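Regulator of nonsense transcripts 2 (Homo sapiens, PDB 4CEK) takes part in nonsense-mediated mRNA decay, and is represented here by the second of its three all-helical MIF4G domains. Local coordinates at residues 234-237 / 238-242; 248-251 / 252-256; 258-261 / 262-266; 274-277 / 278-282. All blocks are in the same frame, centred on the assembly; numbering follows the deposited sequence.

Contact 1 of 4, residues 234-237 / 238-242; sequences TLHC and LKMLL
The amide N of Lys239 meets Leu235 O at 2.9 Å with an almost straight N-H...O angle of 173°, one of four successive backbone bonds, Leu238 to Thr234 through Leu241 to Cys237, that define this piece of helix 231-243. On the exposed flank the same i to i+4 spacing sets Met240 beside the His236 ring. A chi1 of 173° sets the imidazole of His236 beside its own carbonyl carbon and turns it toward the next turn, while the Met240 chain leaves on the side of its own N and bends at chi2 and chi3. The two side chains therefore run alongside each other. Met240 CG makes the closest approach, 3.3 Å from His236 CE1, and the sulfur follows at 3.5 Å from His236 NE2. Met240 SD lies 4.2 Å from the ring centroid, an oblique sulfur-aromatic contact. A different flank is apolar: Leu235 CD2 and Leu238 CD2 are 4.4 Å apart. Leu235 faces Thr274 and Leu277 of helix 268-287, and Leu238 touches Leu257. Cys237 and Leu241 touch Phe198 of helix 185-203. The hydroxyl of buried Thr234 is engaged by Thr224 OG1. A solvent-facing flank of His236 and Met240 combined with a buried leucine flank is the pattern of an amphipathic helix, as expected in the HEAT-like helical stack of a MIF4G domain.

Contact 2 of 4, residues 248-251 / 252-256; sequences HHIE and MACTL
Near the start of helix 247-266, an alpha-helical turn brings the backbone N and the hydroxyl of Thr255 to Glu251 O. Thr255 N is 2.8 Å from Glu251 O and its N-H points almost straight at it (176°). Thr255 OG1 also approaches Glu251 O, at 2.9 Å, because chi1 of -48° turns the hydroxyl back beside the threonine's own N. Whether its proton goes there is unsettled, since Asn214 OD1 is another possible acceptor. Glu251 directs its carboxylate elsewhere, OE2 bonding to Tyr294 OH. Met252 passes the carbonyl one turn back, its CG 3.3 Å from His248 O, and its SD lies oblique to the His249 ring, 5.5 Å from the centroid. The imidazole of His249 is held by Asp244 O through ND1 and more weakly by Val202 O through NE2. In the helical stack of the MIF4G domain this turn is wedged between neighbours: Met252 meets Val217 of helix 210-225, whereas Ile250 and Cys254 reach Val298 and Met297, respectively, of helix 292-305. On that second flank Ile250 CG2 stands 4.2 Å from Cys254 SG. Ala253, with its short methyl, packs against Leu241, and its CB is 3.2 Å from His249 O.

Contact 3 of 4, residues 258-261 / 262-266; sequences ETCG and RFLFR
Cys260 carries its sulfur between the backbone N and the carbonyl carbon (chi1 68°), and Leu264, with CG beside its own N (chi1 -67°), leans back to bring CD1 within 4.1 Å of Cys260 SG. This meeting marks a kink in helix 247-266. The backbone of Cys260 departs from helical values, and the regular i to i-4 bonds of Arg262 N and Phe263 N are missing. A water bridges one of the breaks: it donates to Glu258 O at 3.2 Å and accepts from Arg262 N at 3.3 Å, standing in for the missing direct bond. Regular alpha-helix resumes at once. Leu264 N, in the carbonyl plane of Cys260, bonds to Cys260 O at 3.1 Å, and Phe265 N bonds to Gly261 O at 2.8 Å. Gly261, which has no side chain, is buried at the bend. Past the kink, the large side chains diverge into different parts of the fold. Phe263, its CB 3.4 Å from Cys260 O, sends its ring to meet that of Trp9, and Phe265 makes an edge-to-face contact with His271. Arg262 stays extended: its NE donates to Tyr304 O, its guanidinium forms a cation-pi contact with the same tyrosine, and NH1 is salt-bridged to Glu10. The kinked helix end is thus tied to both the N-terminal segment and the C-terminal helix 292-305. One turn on, the Arg266 guanidinium lies flat against the aliphatic part of Arg262, whose CG sits 3.9 Å above its plane, over the centre.

Contact 4 of 4, residues 274-277 / 278-282; sequences TSVL and LEQMM
The Gln280 amide has two aliphatic side chains on the same side of its plane. Leu277 CD2 stands above that face, off its centre and 3.9 Å from Gln280 OE1, while Val276 CG1 comes in at a slant near the nitrogen end, 3.4 Å from Gln280 NE2. Gln280 puts its amide there by turning CG beside its own N (chi1 -69°) and running extended from it, back along the helix toward the preceding turn. CG of Gln280 passes 3.4 Å from Val276 O on the way, and Gln280 N bonds to that same carbonyl at 2.9 Å. Another flank belongs to Thr274 and Leu278, which lie side by side and point the same way. Thr274 CG2 is 4.1 Å from Leu278 CD1, and the backbone bond beneath, Leu278 N to Thr274 O, is short at 2.7 Å. The threonine hydroxyl is occupied by Ser270 O, one turn earlier. Glu279 sets CG beside its own N, 3.3 Å from Ser275 O, then bends at chi2; OE2 is bonded to Tyr302 OH. These turns belong to helix 268-287 of the MIF4G domain, which lies among three helices: Leu277 packs on Leu235 and Leu238 of helix 231-243, Thr274, Ser275 and Leu278 touch Phe265 of helix 247-266, and Leu278 and Met281 reach Tyr302 and Val298 of helix 292-305.

In the fold
The four contacts follow one another along three successive helices near the C-terminal end of the domain, with centres 10 to 14 Å apart. Contacts 2 and 3 share helix 247-266. Contact 1 meets contact 2 through Leu241 CD1, 3.4 Å from Ala253 N, and contact 3 through Thr234 CG2, 3.9 Å from Cys260 SG. Contact 4 closes against contact 1 where Leu242 CD2 lies 3.5 Å from Met281 CG, and against contact 3 where Phe265 CD1 lies 3.6 Å from Leu278 CD1. Contacts 2 and 4 approach to about 4 Å between nearest atoms without touching. Helix 231-243 thus packs against both of the helices that follow it.

Contact 1 of 4, residues 234-237 / 238-242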
ATOM      1  N   THR A 234      -5.079   6.419  -7.483  1.00 32.53           N
ATOM      2  CA  THR A 234      -4.586   7.100  -6.316  1.00 31.39           C
ATOM      3  C   THR A 234      -4.905   8.610  -6.349  1.00 29.24           C
ATOM      4  O   THR A 234      -5.131   9.207  -5.310  1.00 26.54           O
ATOM      5  CB  THR A 234      -3.090   6.847  -6.199  1.00 31.99           C
ATOM      6  OG1 THR A 234      -2.892   5.420  -6.208  1.00 29.84           O
ATOM      7  CG2 THR A 234      -2.518   7.511  -4.909  1.00 26.45           C
ATOM      8  N   LEU A 235      -4.916   9.217  -7.532  1.00 27.54           N
ATOM      9  CA  LEU A 235      -5.445  10.577  -7.661  1.00 30.93           C
ATOM     10  C   LEU A 235      -6.910  10.684  -7.253  1.00 32.96           C
ATOM     11  O   LEU A 235      -7.323  11.707  -6.696  1.00 33.54           O
ATOM     12  CB  LEU A 235      -5.261  11.126  -9.075  1.00 31.08           C
ATOM     13  CG  LEU A 235      -3.798  11.506  -9.363  1.00 33.57           C
ATOM     14  CD1 LEU A 235      -3.545  11.749 -10.853  1.00 35.93           C
ATOM     15  CD2 LEU A 235      -3.443  12.724  -8.544  1.00 32.65           C
ATOM     16  N   HIS A 236      -7.703   9.644  -7.514  1.00 32.14           N
ATOM     17  CA  HIS A 236      -9.069   9.667  -7.019  1.00 34.09           C
ATOM     18  C   HIS A 236      -9.125   9.617  -5.504  1.00 35.42           C
ATOM     19  O   HIS A 236      -9.941  10.305  -4.867  1.00 36.99           O
ATOM     20  CB  HIS A 236      -9.907   8.567  -7.609  1.00 36.06           C
ATOM     21  CG  HIS A 236     -11.256   8.499  -6.986  1.00 42.99           C
ATOM     22  ND1 HIS A 236     -11.551   7.637  -5.988  1.00 41.88           N
ATOM     23  CD2 HIS A 236     -12.382   9.324  -7.157  1.00 45.40           C
ATOM     24  CE1 HIS A 236     -12.833   7.856  -5.592  1.00 47.35           C
ATOM     25  NE2 HIS A 236     -13.325   8.895  -6.301  1.00 45.71           N
ATOM     26  N   CYS A 237      -8.251   8.824  -4.901  1.00 32.79           N
ATOM     27  CA  CYS A 237      -8.111   8.821  -3.474  1.00 36.30           C
ATOM     28  C   CYS A 237      -7.864  10.212  -2.937  1.00 37.37           C
ATOM     29  O   CYS A 237      -8.500  10.647  -2.001  1.00 37.63           O
ATOM     30  CB  CYS A 237      -6.962   7.887  -3.061  1.00 41.24           C
ATOM     31  SG  CYS A 237      -7.396   6.143  -3.218  1.00 43.53           S
ATOM     32  N   LEU A 238      -6.932  10.911  -3.553  1.00 36.46           N
ATOM     33  CA  LEU A 238      -6.560  12.230  -3.101  1.00 37.28           C
ATOM     34  C   LEU A 238      -7.698  13.214  -3.277  1.00 37.36           C
ATOM     35  O   LEU A 238      -8.030  13.963  -2.353  1.00 40.02           O
ATOM     36  CB  LEU A 238      -5.334  12.669  -3.891  1.00 39.82           C
ATOM     37  CG  LEU A 238      -4.691  13.991  -3.589  1.00 43.42           C
ATOM     38  CD1 LEU A 238      -4.521  14.184  -2.087  1.00 40.88           C
ATOM     39  CD2 LEU A 238      -3.379  13.990  -4.375  1.00 43.65           C
ATOM     40  N   LYS A 239      -8.319  13.203  -4.451  1.00 38.69           N
ATOM     41  CA  LYS A 239      -9.510  14.018  -4.693  1.00 41.04           C
ATOM     42  C   LYS A 239     -10.629  13.782  -3.692  1.00 39.48           C
ATOM     43  O   LYS A 239     -11.246  14.735  -3.264  1.00 41.96           O
ATOM     44  CB  LYS A 239     -10.013  13.775  -6.100  1.00 44.70           C
ATOM     45  CG  LYS A 239     -11.318  14.440  -6.449  1.00 49.76           C
ATOM     46  CD  LYS A 239     -11.573  14.233  -7.945  1.00 61.66           C
ATOM     47  CE  LYS A 239     -13.031  13.926  -8.281  1.00 69.07           C
ATOM     48  NZ  LYS A 239     -13.152  13.437  -9.687  1.00 74.34           N
ATOM     49  N   MET A 240     -10.876  12.533  -3.283  1.00 38.32           N
ATOM     50  CA  MET A 240     -11.901  12.277  -2.249  1.00 39.90           C
ATOM     51  C   MET A 240     -11.590  12.923  -0.911  1.00 40.49           C
ATOM     52  O   MET A 240     -12.487  13.366  -0.186  1.00 40.90           O
ATOM     53  CB  MET A 240     -12.113  10.775  -2.008  1.00 40.67           C
ATOM     54  CG  MET A 240     -12.885  10.088  -3.123  1.00 48.90           C
ATOM     55  SD  MET A 240     -14.338  11.015  -3.722  1.00 56.51           S
ATOM     56  CE  MET A 240     -15.412  10.867  -2.274  1.00 52.04           C
ATOM     57  N   LEU A 241     -10.321  12.901  -0.545  1.00 38.72           N
ATOM     58  CA  LEU A 241      -9.891  13.490   0.702  1.00 34.78           C
ATOM     59  C   LEU A 241     -10.009  15.044   0.606  1.00 35.58           C
ATOM     60  O   LEU A 241     -10.326  15.664   1.572  1.00 34.23           O
ATOM     61  CB  LEU A 241      -8.458  13.057   1.005  1.00 34.48           C
ATOM     62  CG  LEU A 241      -8.205  11.593   1.382  1.00 32.59           C
ATOM     63  CD1 LEU A 241      -6.729  11.328   1.507  1.00 29.76           C
ATOM     64  CD2 LEU A 241      -8.909  11.194   2.692  1.00 32.81           C
ATOM     65  N   LEU A 242      -9.758  15.658  -0.552  1.00 37.88           N
ATOM     66  CA  LEU A 242      -9.888  17.098  -0.679  1.00 43.36           C
ATOM     67  C   LEU A 242     -11.343  17.609  -0.722  1.00 47.70           C
ATOM     68  O   LEU A 242     -11.557  18.806  -0.648  1.00 48.25           O
ATOM     69  CB  LEU A 242      -9.154  17.629  -1.908  1.00 45.62           C
ATOM     70  CG  LEU A 242      -7.648  17.421  -1.974  1.00 50.23           C
ATOM     71  CD1 LEU A 242      -7.031  18.451  -2.907  1.00 56.39           C
ATOM     72  CD2 LEU A 242      -6.982  17.487  -0.620  1.00 53.66           C
TER

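Contact 2 of 4, residues 248-251 / 252-256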
ATOM      1  N   HIS A 248      -9.039  14.404   9.992  1.00 48.89           N
ATOM      2  CA  HIS A 248      -8.466  13.096   9.638  1.00 47.63           C
ATOM      3  C   HIS A 248      -8.148  13.009   8.153  1.00 39.92           C
ATOM      4  O   HIS A 248      -7.145  12.441   7.778  1.00 35.49           O
ATOM      5  CB  HIS A 248      -9.308  11.924  10.168  1.00 58.82           C
ATOM      6  CG  HIS A 248      -8.968  11.521  11.615  1.00 68.72           C
ATOM      7  ND1 HIS A 248      -9.347  10.338  12.160  1.00 73.73           N
ATOM      8  CD2 HIS A 248      -8.240  12.191  12.617  1.00 67.32           C
ATOM      9  CE1 HIS A 248      -8.909  10.265  13.441  1.00 68.13           C
ATOM     10  NE2 HIS A 248      -8.226  11.390  13.713  1.00 66.58           N
ATOM     11  N   HIS A 249      -8.930  13.646   7.304  1.00 36.04           N
ATOM     12  CA  HIS A 249      -8.691  13.576   5.881  1.00 36.45           C
ATOM     13  C   HIS A 249      -7.460  14.308   5.412  1.00 38.03           C
ATOM     14  O   HIS A 249      -6.867  13.927   4.371  1.00 36.82           O
ATOM     15  CB  HIS A 249      -9.892  14.076   5.102  1.00 37.50           C
ATOM     16  CG  HIS A 249     -11.131  13.264   5.330  1.00 41.45           C
ATOM     17  ND1 HIS A 249     -12.319  13.573   4.761  1.00 47.26           N
ATOM     18  CD2 HIS A 249     -11.343  12.119   6.106  1.00 41.54           C
ATOM     19  CE1 HIS A 249     -13.247  12.680   5.160  1.00 47.48           C
ATOM     20  NE2 HIS A 249     -12.642  11.785   5.982  1.00 46.87           N
ATOM     21  N   ILE A 250      -7.106  15.383   6.127  1.00 36.15           N
ATOM     22  CA  ILE A 250      -5.929  16.198   5.840  1.00 34.72           C
ATOM     23  C   ILE A 250      -4.714  15.343   6.144  1.00 34.06           C
ATOM     24  O   ILE A 250      -3.796  15.311   5.324  1.00 34.17           O
ATOM     25  CB  ILE A 250      -5.861  17.518   6.683  1.00 35.44           C
ATOM     26  CG1 ILE A 250      -6.912  18.558   6.248  1.00 36.14           C
ATOM     27  CG2 ILE A 250      -4.517  18.183   6.525  1.00 33.24           C
ATOM     28  CD1 ILE A 250      -7.210  19.615   7.318  1.00 38.07           C
ATOM     29  N   GLU A 251      -4.699  14.628   7.279  1.00 33.59           N
ATOM     30  CA  GLU A 251      -3.527  13.803   7.605  1.00 36.88           C
ATOM     31  C   GLU A 251      -3.350  12.624   6.656  1.00 36.51           C
ATOM     32  O   GLU A 251      -2.239  12.359   6.178  1.00 35.45           O
ATOM     33  CB  GLU A 251      -3.533  13.284   9.016  1.00 41.78           C
ATOM     34  CG  GLU A 251      -3.996  14.271  10.052  1.00 53.32           C
ATOM     35  CD  GLU A 251      -3.635  13.843  11.464  1.00 65.20           C
ATOM     36  OE1 GLU A 251      -2.494  13.297  11.641  1.00 64.36           O
ATOM     37  OE2 GLU A 251      -4.500  14.062  12.371  1.00 68.43           O
ATOM     38  N   MET A 252      -4.433  11.921   6.376  1.00 35.11           N
ATOM     39  CA  MET A 252      -4.401  10.817   5.389  1.00 35.56           C
ATOM     40  C   MET A 252      -3.833  11.330   4.083  1.00 32.60           C
ATOM     41  O   MET A 252      -2.973  10.698   3.488  1.00 33.89           O
ATOM     42  CB  MET A 252      -5.804  10.229   5.169  1.00 36.39           C
ATOM     43  CG  MET A 252      -6.416   9.555   6.410  1.00 37.83           C
ATOM     44  SD  MET A 252      -8.135   9.035   6.121  1.00 44.09           S
ATOM     45  CE  MET A 252      -7.854   7.892   4.774  1.00 34.88           C
ATOM     46  N   ALA A 253      -4.304  12.492   3.656  1.00 30.87           N
ATOM     47  CA  ALA A 253      -3.801  13.146   2.439  1.00 32.33           C
ATOM     48  C   ALA A 253      -2.293  13.385   2.444  1.00 32.20           C
ATOM     49  O   ALA A 253      -1.630  13.187   1.410  1.00 33.99           O
ATOM     50  CB  ALA A 253      -4.483  14.487   2.235  1.00 29.21           C
ATOM     51  N   CYS A 254      -1.786  13.873   3.576  1.00 30.64           N
ATOM     52  CA  CYS A 254      -0.395  14.290   3.722  1.00 31.07           C
ATOM     53  C   CYS A 254       0.475  13.073   3.821  1.00 29.78           C
ATOM     54  O   CYS A 254       1.565  13.039   3.221  1.00 29.68           O
ATOM     55  CB  CYS A 254      -0.184  15.246   4.954  1.00 30.73           C
ATOM     56  SG  CYS A 254      -0.974  16.900   4.740  1.00 38.22           S
ATOM     57  N   THR A 255       0.013  12.061   4.561  1.00 32.66           N
ATOM     58  CA  THR A 255       0.652  10.718   4.512  1.00 33.18           C
ATOM     59  C   THR A 255       0.706  10.152   3.082  1.00 35.50           C
ATOM     60  O   THR A 255       1.769   9.703   2.617  1.00 35.23           O
ATOM     61  CB  THR A 255      -0.058   9.723   5.389  1.00 33.16           C
ATOM     62  OG1 THR A 255      -0.266  10.306   6.681  1.00 33.66           O
ATOM     63  CG2 THR A 255       0.781   8.436   5.501  1.00 32.37           C
ATOM     64  N   LEU A 256      -0.413  10.222   2.361  1.00 32.81           N
ATOM     65  CA  LEU A 256      -0.426   9.709   0.993  1.00 31.54           C
ATOM     66  C   LEU A 256       0.630  10.415   0.183  1.00 31.05           C
ATOM     67  O   LEU A 256       1.417   9.759  -0.519  1.00 31.59           O
ATOM     68  CB  LEU A 256      -1.811   9.879   0.320  1.00 31.96           C
ATOM     69  CG  LEU A 256      -2.022   9.322  -1.101  1.00 31.20           C
ATOM     70  CD1 LEU A 256      -1.673   7.832  -1.113  1.00 32.44           C
ATOM     71  CD2 LEU A 256      -3.460   9.520  -1.529  1.00 29.88           C
TER

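Contact 3 of 4, residues 258-261 / 262-266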
ATOM      1  N   GLU A 258       3.380  12.130   1.109  1.00 36.25           N
ATOM      2  CA  GLU A 258       4.723  11.767   1.546  1.00 40.90           C
ATOM      3  C   GLU A 258       5.176  10.412   0.969  1.00 40.03           C
ATOM      4  O   GLU A 258       6.355  10.206   0.692  1.00 37.39           O
ATOM      5  CB  GLU A 258       4.798  11.652   3.059  1.00 47.27           C
ATOM      6  CG  GLU A 258       4.824  12.936   3.881  1.00 59.44           C
ATOM      7  CD  GLU A 258       4.872  12.605   5.378  1.00 71.72           C
ATOM      8  OE1 GLU A 258       5.622  11.655   5.738  1.00 78.95           O
ATOM      9  OE2 GLU A 258       4.142  13.242   6.183  1.00 72.25           O
ATOM     10  N   THR A 259       4.231   9.488   0.812  1.00 38.65           N
ATOM     11  CA  THR A 259       4.541   8.148   0.370  1.00 31.10           C
ATOM     12  C   THR A 259       4.736   8.155  -1.149  1.00 28.81           C
ATOM     13  O   THR A 259       5.673   7.575  -1.612  1.00 28.78           O
ATOM     14  CB  THR A 259       3.447   7.136   0.824  1.00 31.57           C
ATOM     15  OG1 THR A 259       3.194   7.266   2.239  1.00 30.00           O
ATOM     16  CG2 THR A 259       3.866   5.681   0.526  1.00 30.32           C
ATOM     17  N   CYS A 260       3.864   8.790  -1.933  1.00 29.79           N
ATOM     18  CA  CYS A 260       3.948   8.692  -3.419  1.00 28.23           C
ATOM     19  C   CYS A 260       3.714   9.968  -4.189  1.00 27.31           C
ATOM     20  O   CYS A 260       3.666   9.919  -5.407  1.00 29.32           O
ATOM     21  CB  CYS A 260       2.960   7.658  -3.967  1.00 31.68           C
ATOM     22  SG  CYS A 260       1.183   8.066  -3.819  1.00 31.02           S
ATOM     23  N   GLY A 261       3.625  11.113  -3.515  1.00 30.23           N
ATOM     24  CA  GLY A 261       3.410  12.407  -4.179  1.00 30.05           C
ATOM     25  C   GLY A 261       4.488  12.761  -5.195  1.00 32.83           C
ATOM     26  O   GLY A 261       4.188  13.322  -6.248  1.00 30.73           O
ATOM     27  N   ARG A 262       5.750  12.456  -4.913  1.00 32.89           N
ATOM     28  CA  ARG A 262       6.785  12.807  -5.879  1.00 35.97           C
ATOM     29  C   ARG A 262       6.684  11.955  -7.110  1.00 33.35           C
ATOM     30  O   ARG A 262       6.865  12.463  -8.210  1.00 33.16           O
ATOM     31  CB  ARG A 262       8.188  12.710  -5.292  1.00 41.42           C
ATOM     32  CG  ARG A 262       8.562  13.918  -4.455  1.00 46.56           C
ATOM     33  CD  ARG A 262       9.658  13.558  -3.473  1.00 51.91           C
ATOM     34  NE  ARG A 262      10.169  14.724  -2.772  1.00 56.18           N
ATOM     35  CZ  ARG A 262      11.179  14.704  -1.906  1.00 59.98           C
ATOM     36  NH1 ARG A 262      11.812  13.562  -1.618  1.00 57.09           N
ATOM     37  NH2 ARG A 262      11.560  15.840  -1.326  1.00 58.80           N
ATOM     38  N   PHE A 263       6.403  10.667  -6.926  1.00 33.88           N
ATOM     39  CA  PHE A 263       6.160   9.766  -8.056  1.00 34.90           C
ATOM     40  C   PHE A 263       5.064  10.327  -8.942  1.00 32.61           C
ATOM     41  O   PHE A 263       5.218  10.418 -10.167  1.00 32.91           O
ATOM     42  CB  PHE A 263       5.818   8.354  -7.549  1.00 37.58           C
ATOM     43  CG  PHE A 263       5.476   7.364  -8.645  1.00 36.47           C
ATOM     44  CD1 PHE A 263       6.466   6.685  -9.318  1.00 37.84           C
ATOM     45  CD2 PHE A 263       4.142   7.080  -8.959  1.00 37.83           C
ATOM     46  CE1 PHE A 263       6.143   5.756 -10.322  1.00 41.54           C
ATOM     47  CE2 PHE A 263       3.807   6.167  -9.968  1.00 38.25           C
ATOM     48  CZ  PHE A 263       4.804   5.500 -10.648  1.00 39.36           C
ATOM     49  N   LEU A 264       3.980  10.775  -8.323  1.00 32.20           N
ATOM     50  CA  LEU A 264       2.872  11.334  -9.086  1.00 31.53           C
ATOM     51  C   LEU A 264       3.206  12.655  -9.732  1.00 36.92           C
ATOM     52  O   LEU A 264       2.807  12.920 -10.892  1.00 39.48           O
ATOM     53  CB  LEU A 264       1.658  11.512  -8.213  1.00 28.06           C
ATOM     54  CG  LEU A 264       0.951  10.259  -7.655  1.00 29.71           C
ATOM     55  CD1 LEU A 264      -0.080  10.715  -6.629  1.00 24.61           C
ATOM     56  CD2 LEU A 264       0.289   9.383  -8.732  1.00 25.67           C
ATOM     57  N   PHE A 265       3.900  13.515  -8.983  1.00 37.81           N
ATOM     58  CA  PHE A 265       4.210  14.869  -9.472  1.00 37.57           C
ATOM     59  C   PHE A 265       5.250  14.774 -10.596  1.00 34.15           C
ATOM     60  O   PHE A 265       5.133  15.423 -11.596  1.00 32.37           O
ATOM     61  CB  PHE A 265       4.681  15.782  -8.318  1.00 39.95           C
ATOM     62  CG  PHE A 265       4.905  17.208  -8.719  1.00 38.06           C
ATOM     63  CD1 PHE A 265       3.865  18.100  -8.737  1.00 41.89           C
ATOM     64  CD2 PHE A 265       6.160  17.649  -9.078  1.00 42.76           C
ATOM     65  CE1 PHE A 265       4.060  19.430  -9.119  1.00 45.23           C
ATOM     66  CE2 PHE A 265       6.372  18.986  -9.453  1.00 45.35           C
ATOM     67  CZ  PHE A 265       5.312  19.873  -9.481  1.00 38.43           C
ATOM     68  N   ARG A 266       6.238  13.917 -10.446  1.00 37.46           N
ATOM     69  CA  ARG A 266       7.300  13.817 -11.438  1.00 43.64           C
ATOM     70  C   ARG A 266       6.916  13.061 -12.729  1.00 45.61           C
ATOM     71  O   ARG A 266       7.421  13.359 -13.808  1.00 47.63           O
ATOM     72  CB  ARG A 266       8.544  13.220 -10.780  1.00 43.27           C
ATOM     73  CG  ARG A 266       9.126  14.178  -9.761  1.00 47.57           C
ATOM     74  CD  ARG A 266      10.234  13.565  -8.945  1.00 52.86           C
ATOM     75  NE  ARG A 266      10.687  14.516  -7.929  1.00 65.85           N
ATOM     76  CZ  ARG A 266      11.592  14.264  -6.977  1.00 67.35           C
ATOM     77  NH1 ARG A 266      12.168  13.065  -6.871  1.00 68.76           N
ATOM     78  NH2 ARG A 266      11.903  15.221  -6.110  1.00 65.59           N
TER
HETATM   79  O   HOH W   1       6.980  10.824  -2.359  1.00 60.25           O

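Contact 4 of 4, residues 274-277 / 278-282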
ATOM      1  N   THR A 274      -1.719  16.219 -10.474  1.00 36.00           N
ATOM      2  CA  THR A 274      -1.119  16.299  -9.142  1.00 36.54           C
ATOM      3  C   THR A 274      -0.942  17.768  -8.726  1.00 36.47           C
ATOM      4  O   THR A 274      -1.391  18.206  -7.659  1.00 35.66           O
ATOM      5  CB  THR A 274       0.232  15.567  -9.115  1.00 34.91           C
ATOM      6  OG1 THR A 274       0.066  14.253  -9.683  1.00 34.14           O
ATOM      7  CG2 THR A 274       0.759  15.408  -7.680  1.00 32.65           C
ATOM      8  N   SER A 275      -0.348  18.519  -9.629  1.00 36.68           N
ATOM      9  CA  SER A 275      -0.080  19.930  -9.455  1.00 38.75           C
ATOM     10  C   SER A 275      -1.320  20.742  -9.215  1.00 38.32           C
ATOM     11  O   SER A 275      -1.352  21.588  -8.333  1.00 36.99           O
ATOM     12  CB  SER A 275       0.592  20.470 -10.694  1.00 40.93           C
ATOM     13  OG  SER A 275       0.709  21.851 -10.533  1.00 49.97           O
ATOM     14  N   VAL A 276      -2.365  20.478  -9.986  1.00 41.03           N
ATOM     15  CA  VAL A 276      -3.628  21.157  -9.747  1.00 40.24           C
ATOM     16  C   VAL A 276      -4.090  20.873  -8.327  1.00 41.29           C
ATOM     17  O   VAL A 276      -4.496  21.792  -7.605  1.00 47.39           O
ATOM     18  CB  VAL A 276      -4.731  20.760 -10.765  1.00 38.63           C
ATOM     19  CG1 VAL A 276      -6.060  21.352 -10.336  1.00 34.76           C
ATOM     20  CG2 VAL A 276      -4.379  21.258 -12.143  1.00 39.13           C
ATOM     21  N   LEU A 277      -4.019  19.607  -7.916  1.00 39.21           N
ATOM     22  CA  LEU A 277      -4.553  19.212  -6.612  1.00 36.36           C
ATOM     23  C   LEU A 277      -3.687  19.756  -5.470  1.00 36.15           C
ATOM     24  O   LEU A 277      -4.200  20.071  -4.394  1.00 33.64           O
ATOM     25  CB  LEU A 277      -4.700  17.669  -6.507  1.00 37.51           C
ATOM     26  CG  LEU A 277      -5.807  16.988  -7.374  1.00 41.33           C
ATOM     27  CD1 LEU A 277      -5.785  15.453  -7.313  1.00 37.49           C
ATOM     28  CD2 LEU A 277      -7.208  17.491  -7.039  1.00 40.71           C
ATOM     29  N   LEU A 278      -2.371  19.821  -5.693  1.00 37.23           N
ATOM     30  CA  LEU A 278      -1.434  20.398  -4.704  1.00 37.60           C
ATOM     31  C   LEU A 278      -1.754  21.867  -4.459  1.00 36.45           C
ATOM     32  O   LEU A 278      -1.793  22.304  -3.301  1.00 34.04           O
ATOM     33  CB  LEU A 278       0.017  20.270  -5.169  1.00 34.43           C
ATOM     34  CG  LEU A 278       0.606  18.881  -5.129  1.00 34.06           C
ATOM     35  CD1 LEU A 278       2.002  18.864  -5.791  1.00 34.12           C
ATOM     36  CD2 LEU A 278       0.624  18.357  -3.714  1.00 30.94           C
ATOM     37  N   GLU A 279      -2.028  22.591  -5.550  1.00 38.20           N
ATOM     38  CA  GLU A 279      -2.420  24.007  -5.474  1.00 41.44           C
ATOM     39  C   GLU A 279      -3.790  24.176  -4.861  1.00 43.90           C
ATOM     40  O   GLU A 279      -4.004  25.146  -4.149  1.00 49.59           O
ATOM     41  CB  GLU A 279      -2.381  24.713  -6.841  1.00 40.07           C
ATOM     42  CG  GLU A 279      -1.020  24.748  -7.517  1.00 42.30           C
ATOM     43  CD  GLU A 279       0.060  25.557  -6.771  1.00 43.82           C
ATOM     44  OE1 GLU A 279      -0.244  26.637  -6.208  1.00 48.14           O
ATOM     45  OE2 GLU A 279       1.238  25.106  -6.768  1.00 44.92           O
ATOM     46  N   GLN A 280      -4.718  23.247  -5.078  1.00 45.57           N
ATOM     47  CA  GLN A 280      -6.007  23.352  -4.362  1.00 47.15           C
ATOM     48  C   GLN A 280      -5.883  23.153  -2.859  1.00 42.76           C
ATOM     49  O   GLN A 280      -6.669  23.716  -2.089  1.00 41.41           O
ATOM     50  CB  GLN A 280      -7.029  22.343  -4.858  1.00 55.74           C
ATOM     51  CG  GLN A 280      -7.541  22.585  -6.266  1.00 66.70           C
ATOM     52  CD  GLN A 280      -8.463  21.458  -6.726  1.00 72.75           C
ATOM     53  OE1 GLN A 280      -9.042  20.735  -5.899  1.00 73.75           O
ATOM     54  NE2 GLN A 280      -8.592  21.297  -8.043  1.00 68.65           N
ATOM     55  N   MET A 281      -4.942  22.311  -2.426  1.00 42.84           N
ATOM     56  CA  MET A 281      -4.704  22.128  -0.976  1.00 39.96           C
ATOM     57  C   MET A 281      -4.131  23.386  -0.358  1.00 35.87           C
ATOM     58  O   MET A 281      -4.552  23.760   0.705  1.00 36.64           O
ATOM     59  CB  MET A 281      -3.734  21.023  -0.694  1.00 39.88           C
ATOM     60  CG  MET A 281      -4.219  19.659  -1.060  1.00 47.41           C
ATOM     61  SD  MET A 281      -2.928  18.406  -0.785  1.00 52.18           S
ATOM     62  CE  MET A 281      -2.542  18.559   0.960  1.00 37.80           C
ATOM     63  N   MET A 282      -3.164  24.008  -1.034  1.00 37.77           N
ATOM     64  CA  MET A 282      -2.563  25.258  -0.582  1.00 39.59           C
ATOM     65  C   MET A 282      -3.583  26.392  -0.571  1.00 45.18           C
ATOM     66  O   MET A 282      -3.730  27.084   0.440  1.00 44.12           O
ATOM     67  CB  MET A 282      -1.366  25.624  -1.437  1.00 39.42           C
ATOM     68  CG  MET A 282      -0.163  24.754  -1.114  1.00 41.43           C
ATOM     69  SD  MET A 282       0.591  24.963   0.525  1.00 38.93           S
ATOM     70  CE  MET A 282       1.860  26.143   0.048  1.00 35.56           C
TER